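Local coordinates for protein pseudouridine synthase (Pyrococcus abyssi, PDB 2AUS) that probably isomerises uridine to pseudouridine in RNA, as a Cbf5-type enzyme of the TruB family of pseudouridine synthases, at residues Gly32-Pro35 and Asp36-Pro39; Glu122-Ile125 and Arg126-Lys130; Val63-Ile66 and Lys67-Leu70. All blocks are in the same frame, centred on the assembly; numbering follows the deposited sequence.

Interaction 1: Gly32-Pro35 and Asp36-Pro39; sequences GFPP and DKRP
A type I beta turn runs from Pro34 to Lys37, and the bond that closes it joins Lys37 N to Pro34 O at 2.7 Å with an N-H...O angle of 162°. The amide comes in from above the carbonyl plane rather than within it. Proline suits the second position, because its ring already holds phi near the value a turn needs and it has no N-H to leave without a partner. Pro34 and Lys37 also meet outside the turn, where their CB atoms lie 4.0 Å apart.

A water bridges the turn a second time. It donates to Pro35 O at 2.6 Å and accepts from Arg38 N at 3.0 Å, joining two backbone groups one residue beyond the direct bond. Pro35 O also lies over one face of the Arg38 guanidinium, 3.5 Å from Arg38 NE, a placement that is no hydrogen bond. The arginine chain folds back over the turn through a bend about the CG-CD bond (chi3 -83°), and its NH2 forms a salt bridge with Glu244, which probably compensates the charge of this buried cation.

On the flank, Phe33 uses its ring as a platform. Pro39 CD sits over one ring face, 4.0 Å from the centroid, in a CH-pi contact; CH groups next to a proline nitrogen are slightly polarised and suit an aromatic face. From another direction Arg38 CG reaches Phe33 CB at 3.6 Å. The Phe33 backbone is tied separately by its N-H to Glu295. Pro39 is the N-cap of helix 40-45, making this a proline-rich type I turn, clasped by a proline-aromatic contact, that leads the chain directly into a helix.

Interaction 2: Glu122-Ile125 and Arg126-Lys130; sequences EDKI and RAVMK
Arg126 N reaches back to Glu122 O at 3.2 Å, the first of four consecutive i to i+4 backbone bonds in helix 122-131. Ala127 N to Asp123 O, Val128 N to Lys124 O and Met129 N to Ile125 O follow. The bond from Val128 N to Lys124 O is the shortest and straightest of the series, at 2.9 Å.

The charged contact lies on the same pair of residues as the first bond. Glu122 and Arg126 run side by side, and NH1 of Arg126 meets OE2 of Glu122 at 2.9 Å in a salt bridge. Its hydrogen bond is weak, since the N-H points well off the oxygen (124°) and the carboxylate and guanidinium planes are turned 57° apart, so electrostatic attraction probably carries most of it. The glutamate chain is extended, with CG anti to the backbone N (chi1 -175°), which lays its CG against the guanidinium edge, 3.2 Å from NH1. An acid one turn ahead of an arginine is a common helix pairing, and here it borders the packed side.

The apolar contact lies on the buried side next to this pair. Ile125 CG2 and Met129 SD are 3.8 Å apart; the beta-branched isoleucine and the unbranched methionine lie side by side, pointing the same way, and the methionine can adapt its shape to the core.

That buried face rests on the six-stranded antiparallel sheet: Ile125 touches Leu116 and Val168, and Met129 touches Met114, Ile158, Val168 and Phe170. Arg126 lies along strand 152-164 at Ile160 and Ile163, while Val128 leans on Ala190 and Leu191 of helix 180-191.

Interaction 3: Val63-Ile66 and Lys67-Leu70; sequences VAWI and KRIL
Ile69 N donates to Trp65 O at 2.9 Å with an N-H...O angle of 167°, one of the two shortest backbone bonds of this stretch. The same oxygen lies against the isoleucine side chain, only 3.0 Å from Ile69 CG1, which stands beside its own backbone N and is thereby brought over the preceding turn. Equivalent i to i+4 bonds link Lys67 N to Val63 O, Arg68 N to Ala64 O and Leu70 N to Ile66 O. The last of these spans the end of the helix, for Leu70 is the first residue to leave helical backbone angles.

All this belongs to helix 59-69, which packs on the mixed sheet of the pseudouridine synthase domain. Ile66 faces Ile49 and Leu51 of strand 47-53 and Val91 and Leu93 of strand 88-93; Leu70 also meets Ile49 and Leu93. Their apolar chains lie side by side with Ile66 CG2 4.1 Å from Leu70 CD1, and branched aliphatic residues fill such a helix-on-sheet interface well.

The side turned from the sheet is built differently. Arg68 stretches back along the helix, extended from CG to NE, and sets NH1 near the plane of the Trp65 indole, at its edge, 3.4 Å from CD1. The guanidinium and ring planes are 62° apart; the charge is therefore not over the ring face as a cation-pi pair would need. Small Ala64 lets the arginine pass close: Ala64 CB lies 3.5 Å from Arg68 NH1. Arg68 also touches a crystal neighbour, which may influence its pose. Trp65 and Ile69 turn to a second protein chain, probably Nop10 as in related archaeal complexes, where an aromatic ring meets the indole with the planes about 55° apart.

In the fold
From the N terminus the chain first meets interaction 1, in the loop after strand 18-20, where residues 32-39 close a tight turn before helix 40-45 and are tied to Glu244 and Glu295. Next comes interaction 3, on helix 59-69 against the sheet containing strand 47-53. Last is interaction 2, on helix 122-131 over the six-stranded sheet. Each joins adjacent segments and closes nothing longer than a turn, so the three follow in series, without nesting or crossing. Interactions 1 and 3 have centres about 24 Å apart, whereas the centre of interaction 2 lies about 50 Å from that of interaction 1, on the opposite side of the chain's centre.

Interaction 1: Gly32-Pro35 and Asp36-Pro39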
ATOM      1  N   GLY A  32      24.861 -10.499 -35.220  1.00 45.01           N
ATOM      2  CA  GLY A  32      24.716 -10.325 -33.788  1.00 46.10           C
ATOM      3  C   GLY A  32      25.252  -8.999 -33.294  1.00 44.54           C
ATOM      4  O   GLY A  32      25.431  -8.060 -34.072  1.00 44.05           O
ATOM      5  N   PHE A  33      25.505  -8.924 -31.991  1.00 43.41           N
ATOM      6  CA  PHE A  33      26.006  -7.701 -31.374  1.00 42.19           C
ATOM      7  C   PHE A  33      26.751  -8.014 -30.097  1.00 41.85           C
ATOM      8  O   PHE A  33      26.502  -9.035 -29.460  1.00 40.11           O
ATOM      9  CB  PHE A  33      24.865  -6.776 -30.926  1.00 41.69           C
ATOM     10  CG  PHE A  33      23.850  -6.474 -31.979  1.00 43.29           C
ATOM     11  CD1 PHE A  33      23.903  -5.283 -32.693  1.00 43.10           C
ATOM     12  CD2 PHE A  33      22.796  -7.352 -32.213  1.00 43.96           C
ATOM     13  CE1 PHE A  33      22.920  -4.974 -33.640  1.00 43.25           C
ATOM     14  CE2 PHE A  33      21.816  -7.059 -33.153  1.00 43.05           C
ATOM     15  CZ  PHE A  33      21.872  -5.860 -33.863  1.00 43.46           C
ATOM     16  N   PRO A  34      27.711  -7.153 -29.722  1.00 43.22           N
ATOM     17  CA  PRO A  34      28.411  -7.419 -28.466  1.00 42.61           C
ATOM     18  C   PRO A  34      27.231  -7.209 -27.499  1.00 42.69           C
ATOM     19  O   PRO A  34      26.475  -6.244 -27.647  1.00 40.73           O
ATOM     20  CB  PRO A  34      29.419  -6.282 -28.393  1.00 44.46           C
ATOM     21  CG  PRO A  34      29.766  -6.063 -29.839  1.00 42.70           C
ATOM     22  CD  PRO A  34      28.414  -6.128 -30.518  1.00 42.57           C
ATOM     23  N   PRO A  35      27.038  -8.111 -26.527  1.00 42.87           N
ATOM     24  CA  PRO A  35      25.935  -8.011 -25.561  1.00 44.55           C
ATOM     25  C   PRO A  35      25.589  -6.606 -25.042  1.00 45.41           C
ATOM     26  O   PRO A  35      24.412  -6.241 -24.952  1.00 44.03           O
ATOM     27  CB  PRO A  35      26.382  -8.947 -24.436  1.00 44.47           C
ATOM     28  CG  PRO A  35      27.155  -9.995 -25.172  1.00 44.26           C
ATOM     29  CD  PRO A  35      27.977  -9.179 -26.144  1.00 42.40           C
ATOM     30  N   ASP A  36      26.610  -5.824 -24.704  1.00 45.47           N
ATOM     31  CA  ASP A  36      26.400  -4.483 -24.171  1.00 48.53           C
ATOM     32  C   ASP A  36      26.284  -3.383 -25.223  1.00 48.53           C
ATOM     33  O   ASP A  36      26.201  -2.206 -24.880  1.00 49.64           O
ATOM     34  CB  ASP A  36      27.534  -4.129 -23.211  1.00 52.49           C
ATOM     35  CG  ASP A  36      28.871  -4.013 -23.915  1.00 58.67           C
ATOM     36  OD1 ASP A  36      29.259  -4.967 -24.631  1.00 61.60           O
ATOM     37  OD2 ASP A  36      29.532  -2.963 -23.760  1.00 62.55           O
ATOM     38  N   LYS A  37      26.274  -3.754 -26.498  1.00 47.80           N
ATOM     39  CA  LYS A  37      26.180  -2.767 -27.566  1.00 48.47           C
ATOM     40  C   LYS A  37      24.959  -3.008 -28.426  1.00 47.68           C
ATOM     41  O   LYS A  37      24.997  -2.810 -29.637  1.00 48.01           O
ATOM     42  CB  LYS A  37      27.436  -2.811 -28.445  1.00 51.39           C
ATOM     43  CG  LYS A  37      28.688  -2.291 -27.764  1.00 55.24           C
ATOM     44  CD  LYS A  37      28.589  -0.790 -27.518  1.00 60.61           C
ATOM     45  CE  LYS A  37      29.798  -0.276 -26.743  1.00 63.15           C
ATOM     46  NZ  LYS A  37      31.071  -0.641 -27.430  1.00 64.82           N
ATOM     47  N   ARG A  38      23.870  -3.432 -27.802  1.00 46.51           N
ATOM     48  CA  ARG A  38      22.654  -3.698 -28.546  1.00 45.37           C
ATOM     49  C   ARG A  38      21.743  -2.479 -28.611  1.00 44.53           C
ATOM     50  O   ARG A  38      21.615  -1.741 -27.639  1.00 44.85           O
ATOM     51  CB  ARG A  38      21.915  -4.894 -27.928  1.00 44.44           C
ATOM     52  CG  ARG A  38      22.693  -6.204 -28.093  1.00 45.79           C
ATOM     53  CD  ARG A  38      21.830  -7.459 -27.913  1.00 43.63           C
ATOM     54  NE  ARG A  38      21.678  -7.801 -26.511  1.00 43.81           N
ATOM     55  CZ  ARG A  38      22.121  -8.923 -25.942  1.00 41.48           C
ATOM     56  NH1 ARG A  38      22.751  -9.850 -26.647  1.00 39.13           N
ATOM     57  NH2 ARG A  38      21.953  -9.100 -24.642  1.00 38.76           N
ATOM     58  N   PRO A  39      21.122  -2.235 -29.779  1.00 44.26           N
ATOM     59  CA  PRO A  39      20.214  -1.087 -29.929  1.00 43.89           C
ATOM     60  C   PRO A  39      19.236  -1.153 -28.756  1.00 44.31           C
ATOM     61  O   PRO A  39      18.779  -2.241 -28.397  1.00 43.77           O
ATOM     62  CB  PRO A  39      19.538  -1.357 -31.271  1.00 44.56           C
ATOM     63  CG  PRO A  39      20.608  -2.076 -32.046  1.00 45.55           C
ATOM     64  CD  PRO A  39      21.193  -3.027 -31.021  1.00 43.37           C
TER
HETATM   65  O   HOH W   1      23.133  -3.933 -24.915  1.00 38.84           O

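Interaction 2: Glu122-Ile125 and Arg126-Lys130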
ATOM      1  N   GLU A 122      25.608 -12.647  24.781  1.00 64.28           N
ATOM      2  CA  GLU A 122      26.176 -12.340  23.476  1.00 65.91           C
ATOM      3  C   GLU A 122      27.217 -13.363  23.024  1.00 66.76           C
ATOM      4  O   GLU A 122      27.295 -13.697  21.842  1.00 66.67           O
ATOM      5  CB  GLU A 122      26.793 -10.939  23.490  1.00 67.24           C
ATOM      6  CG  GLU A 122      27.295 -10.490  22.128  1.00 71.98           C
ATOM      7  CD  GLU A 122      27.813  -9.060  22.125  1.00 75.16           C
ATOM      8  OE1 GLU A 122      27.031  -8.137  22.452  1.00 76.08           O
ATOM      9  OE2 GLU A 122      29.002  -8.864  21.785  1.00 76.82           O
ATOM     10  N   ASP A 123      28.014 -13.856  23.966  1.00 67.07           N
ATOM     11  CA  ASP A 123      29.049 -14.841  23.661  1.00 67.36           C
ATOM     12  C   ASP A 123      28.438 -16.151  23.166  1.00 65.57           C
ATOM     13  O   ASP A 123      28.971 -16.795  22.260  1.00 65.32           O
ATOM     14  CB  ASP A 123      29.907 -15.111  24.903  1.00 71.04           C
ATOM     15  CG  ASP A 123      29.079 -15.530  26.109  1.00 75.02           C
ATOM     16  OD1 ASP A 123      28.260 -14.710  26.584  1.00 77.90           O
ATOM     17  OD2 ASP A 123      29.244 -16.678  26.580  1.00 76.72           O
ATOM     18  N   LYS A 124      27.319 -16.540  23.766  1.00 63.73           N
ATOM     19  CA  LYS A 124      26.636 -17.768  23.386  1.00 62.52           C
ATOM     20  C   LYS A 124      26.038 -17.638  21.982  1.00 62.78           C
ATOM     21  O   LYS A 124      26.181 -18.539  21.149  1.00 62.54           O
ATOM     22  CB  LYS A 124      25.537 -18.087  24.398  1.00 62.19           C
ATOM     23  CG  LYS A 124      24.886 -19.444  24.198  1.00 64.07           C
ATOM     24  CD  LYS A 124      23.791 -19.685  25.222  1.00 65.97           C
ATOM     25  CE  LYS A 124      23.050 -20.987  24.948  1.00 67.59           C
ATOM     26  NZ  LYS A 124      21.875 -21.146  25.853  1.00 69.40           N
ATOM     27  N   ILE A 125      25.376 -16.514  21.718  1.00 61.96           N
ATOM     28  CA  ILE A 125      24.775 -16.281  20.408  1.00 60.96           C
ATOM     29  C   ILE A 125      25.819 -16.423  19.305  1.00 61.86           C
ATOM     30  O   ILE A 125      25.580 -17.094  18.299  1.00 61.93           O
ATOM     31  CB  ILE A 125      24.153 -14.869  20.297  1.00 59.02           C
ATOM     32  CG1 ILE A 125      23.093 -14.669  21.385  1.00 57.62           C
ATOM     33  CG2 ILE A 125      23.519 -14.691  18.919  1.00 56.76           C
ATOM     34  CD1 ILE A 125      22.451 -13.292  21.375  1.00 54.28           C
ATOM     35  N   ARG A 126      26.970 -15.786  19.492  1.00 62.87           N
ATOM     36  CA  ARG A 126      28.038 -15.841  18.501  1.00 65.05           C
ATOM     37  C   ARG A 126      28.590 -17.242  18.274  1.00 66.20           C
ATOM     38  O   ARG A 126      28.928 -17.602  17.146  1.00 66.41           O
ATOM     39  CB  ARG A 126      29.186 -14.907  18.888  1.00 65.98           C
ATOM     40  CG  ARG A 126      28.937 -13.448  18.543  1.00 68.91           C
ATOM     41  CD  ARG A 126      30.249 -12.712  18.316  1.00 70.28           C
ATOM     42  NE  ARG A 126      30.048 -11.437  17.633  1.00 72.19           N
ATOM     43  CZ  ARG A 126      29.445 -10.386  18.178  1.00 73.01           C
ATOM     44  NH1 ARG A 126      28.985 -10.456  19.419  1.00 73.47           N
ATOM     45  NH2 ARG A 126      29.295  -9.267  17.477  1.00 73.23           N
ATOM     46  N   ALA A 127      28.678 -18.031  19.341  1.00 67.22           N
ATOM     47  CA  ALA A 127      29.202 -19.387  19.232  1.00 67.82           C
ATOM     48  C   ALA A 127      28.230 -20.307  18.506  1.00 68.10           C
ATOM     49  O   ALA A 127      28.632 -21.088  17.643  1.00 68.88           O
ATOM     50  CB  ALA A 127      29.510 -19.942  20.618  1.00 67.02           C
ATOM     51  N   VAL A 128      26.952 -20.211  18.856  1.00 68.35           N
ATOM     52  CA  VAL A 128      25.924 -21.043  18.245  1.00 68.52           C
ATOM     53  C   VAL A 128      25.696 -20.719  16.774  1.00 69.13           C
ATOM     54  O   VAL A 128      25.468 -21.616  15.960  1.00 69.23           O
ATOM     55  CB  VAL A 128      24.586 -20.902  18.986  1.00 68.10           C
ATOM     56  CG1 VAL A 128      23.495 -21.653  18.245  1.00 67.54           C
ATOM     57  CG2 VAL A 128      24.731 -21.438  20.397  1.00 69.24           C
ATOM     58  N   MET A 129      25.748 -19.438  16.429  1.00 68.82           N
ATOM     59  CA  MET A 129      25.541 -19.042  15.045  1.00 69.29           C
ATOM     60  C   MET A 129      26.789 -19.307  14.227  1.00 69.86           C
ATOM     61  O   MET A 129      26.800 -19.130  13.009  1.00 70.65           O
ATOM     62  CB  MET A 129      25.152 -17.568  14.965  1.00 67.90           C
ATOM     63  CG  MET A 129      23.730 -17.308  15.422  1.00 66.57           C
ATOM     64  SD  MET A 129      23.269 -15.588  15.275  1.00 67.14           S
ATOM     65  CE  MET A 129      23.125 -15.424  13.481  1.00 65.41           C
ATOM     66  N   LYS A 130      27.844 -19.738  14.906  1.00 69.99           N
ATOM     67  CA  LYS A 130      29.092 -20.050  14.232  1.00 70.94           C
ATOM     68  C   LYS A 130      29.028 -21.519  13.821  1.00 70.27           C
ATOM     69  O   LYS A 130      29.614 -21.923  12.821  1.00 70.41           O
ATOM     70  CB  LYS A 130      30.277 -19.814  15.174  1.00 72.27           C
ATOM     71  CG  LYS A 130      31.639 -19.906  14.504  1.00 73.66           C
ATOM     72  CD  LYS A 130      31.806 -18.819  13.449  1.00 75.52           C
ATOM     73  CE  LYS A 130      33.168 -18.895  12.766  1.00 75.90           C
ATOM     74  NZ  LYS A 130      33.313 -17.861  11.700  1.00 74.64           N
TER

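Interaction 3: Val63-Ile66 and Lys67-Leu70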
ATOM      1  N   VAL A  63       6.582  -7.941 -10.700  1.00 44.55           N
ATOM      2  CA  VAL A  63       6.858  -8.187 -12.107  1.00 45.07           C
ATOM      3  C   VAL A  63       5.734  -7.566 -12.946  1.00 45.82           C
ATOM      4  O   VAL A  63       5.989  -6.969 -13.997  1.00 43.60           O
ATOM      5  CB  VAL A  63       6.958  -9.696 -12.402  1.00 43.79           C
ATOM      6  CG1 VAL A  63       7.118  -9.928 -13.891  1.00 42.91           C
ATOM      7  CG2 VAL A  63       8.149 -10.282 -11.660  1.00 46.08           C
ATOM      8  N   ALA A  64       4.494  -7.699 -12.476  1.00 44.19           N
ATOM      9  CA  ALA A  64       3.359  -7.128 -13.192  1.00 44.99           C
ATOM     10  C   ALA A  64       3.574  -5.619 -13.336  1.00 44.23           C
ATOM     11  O   ALA A  64       3.318  -5.052 -14.394  1.00 44.91           O
ATOM     12  CB  ALA A  64       2.052  -7.409 -12.433  1.00 42.61           C
ATOM     13  N   TRP A  65       4.044  -4.973 -12.270  1.00 45.26           N
ATOM     14  CA  TRP A  65       4.302  -3.531 -12.301  1.00 45.58           C
ATOM     15  C   TRP A  65       5.383  -3.201 -13.320  1.00 44.10           C
ATOM     16  O   TRP A  65       5.289  -2.216 -14.054  1.00 44.73           O
ATOM     17  CB  TRP A  65       4.759  -3.019 -10.930  1.00 47.69           C
ATOM     18  CG  TRP A  65       3.678  -2.941  -9.899  1.00 54.43           C
ATOM     19  CD1 TRP A  65       2.330  -2.874 -10.123  1.00 54.10           C
ATOM     20  CD2 TRP A  65       3.854  -2.846  -8.476  1.00 56.71           C
ATOM     21  NE1 TRP A  65       1.659  -2.739  -8.932  1.00 57.03           N
ATOM     22  CE2 TRP A  65       2.567  -2.719  -7.905  1.00 57.36           C
ATOM     23  CE3 TRP A  65       4.973  -2.852  -7.630  1.00 57.61           C
ATOM     24  CZ2 TRP A  65       2.369  -2.598  -6.522  1.00 59.29           C
ATOM     25  CZ3 TRP A  65       4.776  -2.731  -6.254  1.00 58.38           C
ATOM     26  CH2 TRP A  65       3.481  -2.605  -5.715  1.00 58.84           C
ATOM     27  N   ILE A  66       6.424  -4.023 -13.352  1.00 42.27           N
ATOM     28  CA  ILE A  66       7.520  -3.803 -14.278  1.00 40.89           C
ATOM     29  C   ILE A  66       7.029  -3.895 -15.731  1.00 40.33           C
ATOM     30  O   ILE A  66       7.431  -3.097 -16.578  1.00 37.98           O
ATOM     31  CB  ILE A  66       8.663  -4.809 -13.996  1.00 39.07           C
ATOM     32  CG1 ILE A  66       9.433  -4.349 -12.752  1.00 38.77           C
ATOM     33  CG2 ILE A  66       9.577  -4.940 -15.200  1.00 38.44           C
ATOM     34  CD1 ILE A  66      10.456  -5.335 -12.259  1.00 37.62           C
ATOM     35  N   LYS A  67       6.143  -4.847 -16.010  1.00 38.88           N
ATOM     36  CA  LYS A  67       5.610  -5.000 -17.360  1.00 40.86           C
ATOM     37  C   LYS A  67       4.803  -3.765 -17.754  1.00 41.82           C
ATOM     38  O   LYS A  67       4.853  -3.319 -18.906  1.00 42.58           O
ATOM     39  CB  LYS A  67       4.731  -6.252 -17.464  1.00 40.03           C
ATOM     40  CG  LYS A  67       5.471  -7.546 -17.140  1.00 41.78           C
ATOM     41  CD  LYS A  67       4.799  -8.770 -17.751  1.00 43.85           C
ATOM     42  CE  LYS A  67       3.415  -9.011 -17.180  1.00 48.08           C
ATOM     43  NZ  LYS A  67       2.748 -10.180 -17.829  1.00 48.55           N
ATOM     44  N   ARG A  68       4.074  -3.201 -16.793  1.00 41.63           N
ATOM     45  CA  ARG A  68       3.272  -2.017 -17.054  1.00 42.56           C
ATOM     46  C   ARG A  68       4.157  -0.803 -17.278  1.00 40.73           C
ATOM     47  O   ARG A  68       3.956  -0.055 -18.223  1.00 39.78           O
ATOM     48  CB  ARG A  68       2.307  -1.746 -15.895  1.00 46.46           C
ATOM     49  CG  ARG A  68       1.366  -2.901 -15.620  1.00 52.76           C
ATOM     50  CD  ARG A  68       0.165  -2.490 -14.785  1.00 57.76           C
ATOM     51  NE  ARG A  68      -0.691  -3.647 -14.525  1.00 64.13           N
ATOM     52  CZ  ARG A  68      -0.537  -4.482 -13.499  1.00 66.85           C
ATOM     53  NH1 ARG A  68       0.437  -4.288 -12.618  1.00 67.99           N
ATOM     54  NH2 ARG A  68      -1.342  -5.528 -13.363  1.00 66.96           N
ATOM     55  N   ILE A  69       5.145  -0.620 -16.411  1.00 40.28           N
ATOM     56  CA  ILE A  69       6.054   0.512 -16.517  1.00 41.09           C
ATOM     57  C   ILE A  69       6.831   0.520 -17.827  1.00 40.76           C
ATOM     58  O   ILE A  69       6.917   1.545 -18.502  1.00 40.82           O
ATOM     59  CB  ILE A  69       7.078   0.515 -15.364  1.00 42.17           C
ATOM     60  CG1 ILE A  69       6.347   0.594 -14.025  1.00 42.93           C
ATOM     61  CG2 ILE A  69       8.055   1.684 -15.543  1.00 41.76           C
ATOM     62  CD1 ILE A  69       7.251   0.369 -12.821  1.00 45.19           C
ATOM     63  N   LEU A  70       7.400  -0.624 -18.187  1.00 39.89           N
ATOM     64  CA  LEU A  70       8.187  -0.701 -19.405  1.00 41.16           C
ATOM     65  C   LEU A  70       7.372  -1.110 -20.626  1.00 41.47           C
ATOM     66  O   LEU A  70       7.934  -1.384 -21.677  1.00 42.14           O
ATOM     67  CB  LEU A  70       9.367  -1.656 -19.199  1.00 40.13           C
ATOM     68  CG  LEU A  70      10.268  -1.359 -17.989  1.00 41.25           C
ATOM     69  CD1 LEU A  70      11.397  -2.390 -17.919  1.00 39.09           C
ATOM     70  CD2 LEU A  70      10.840   0.053 -18.097  1.00 38.44           C
TER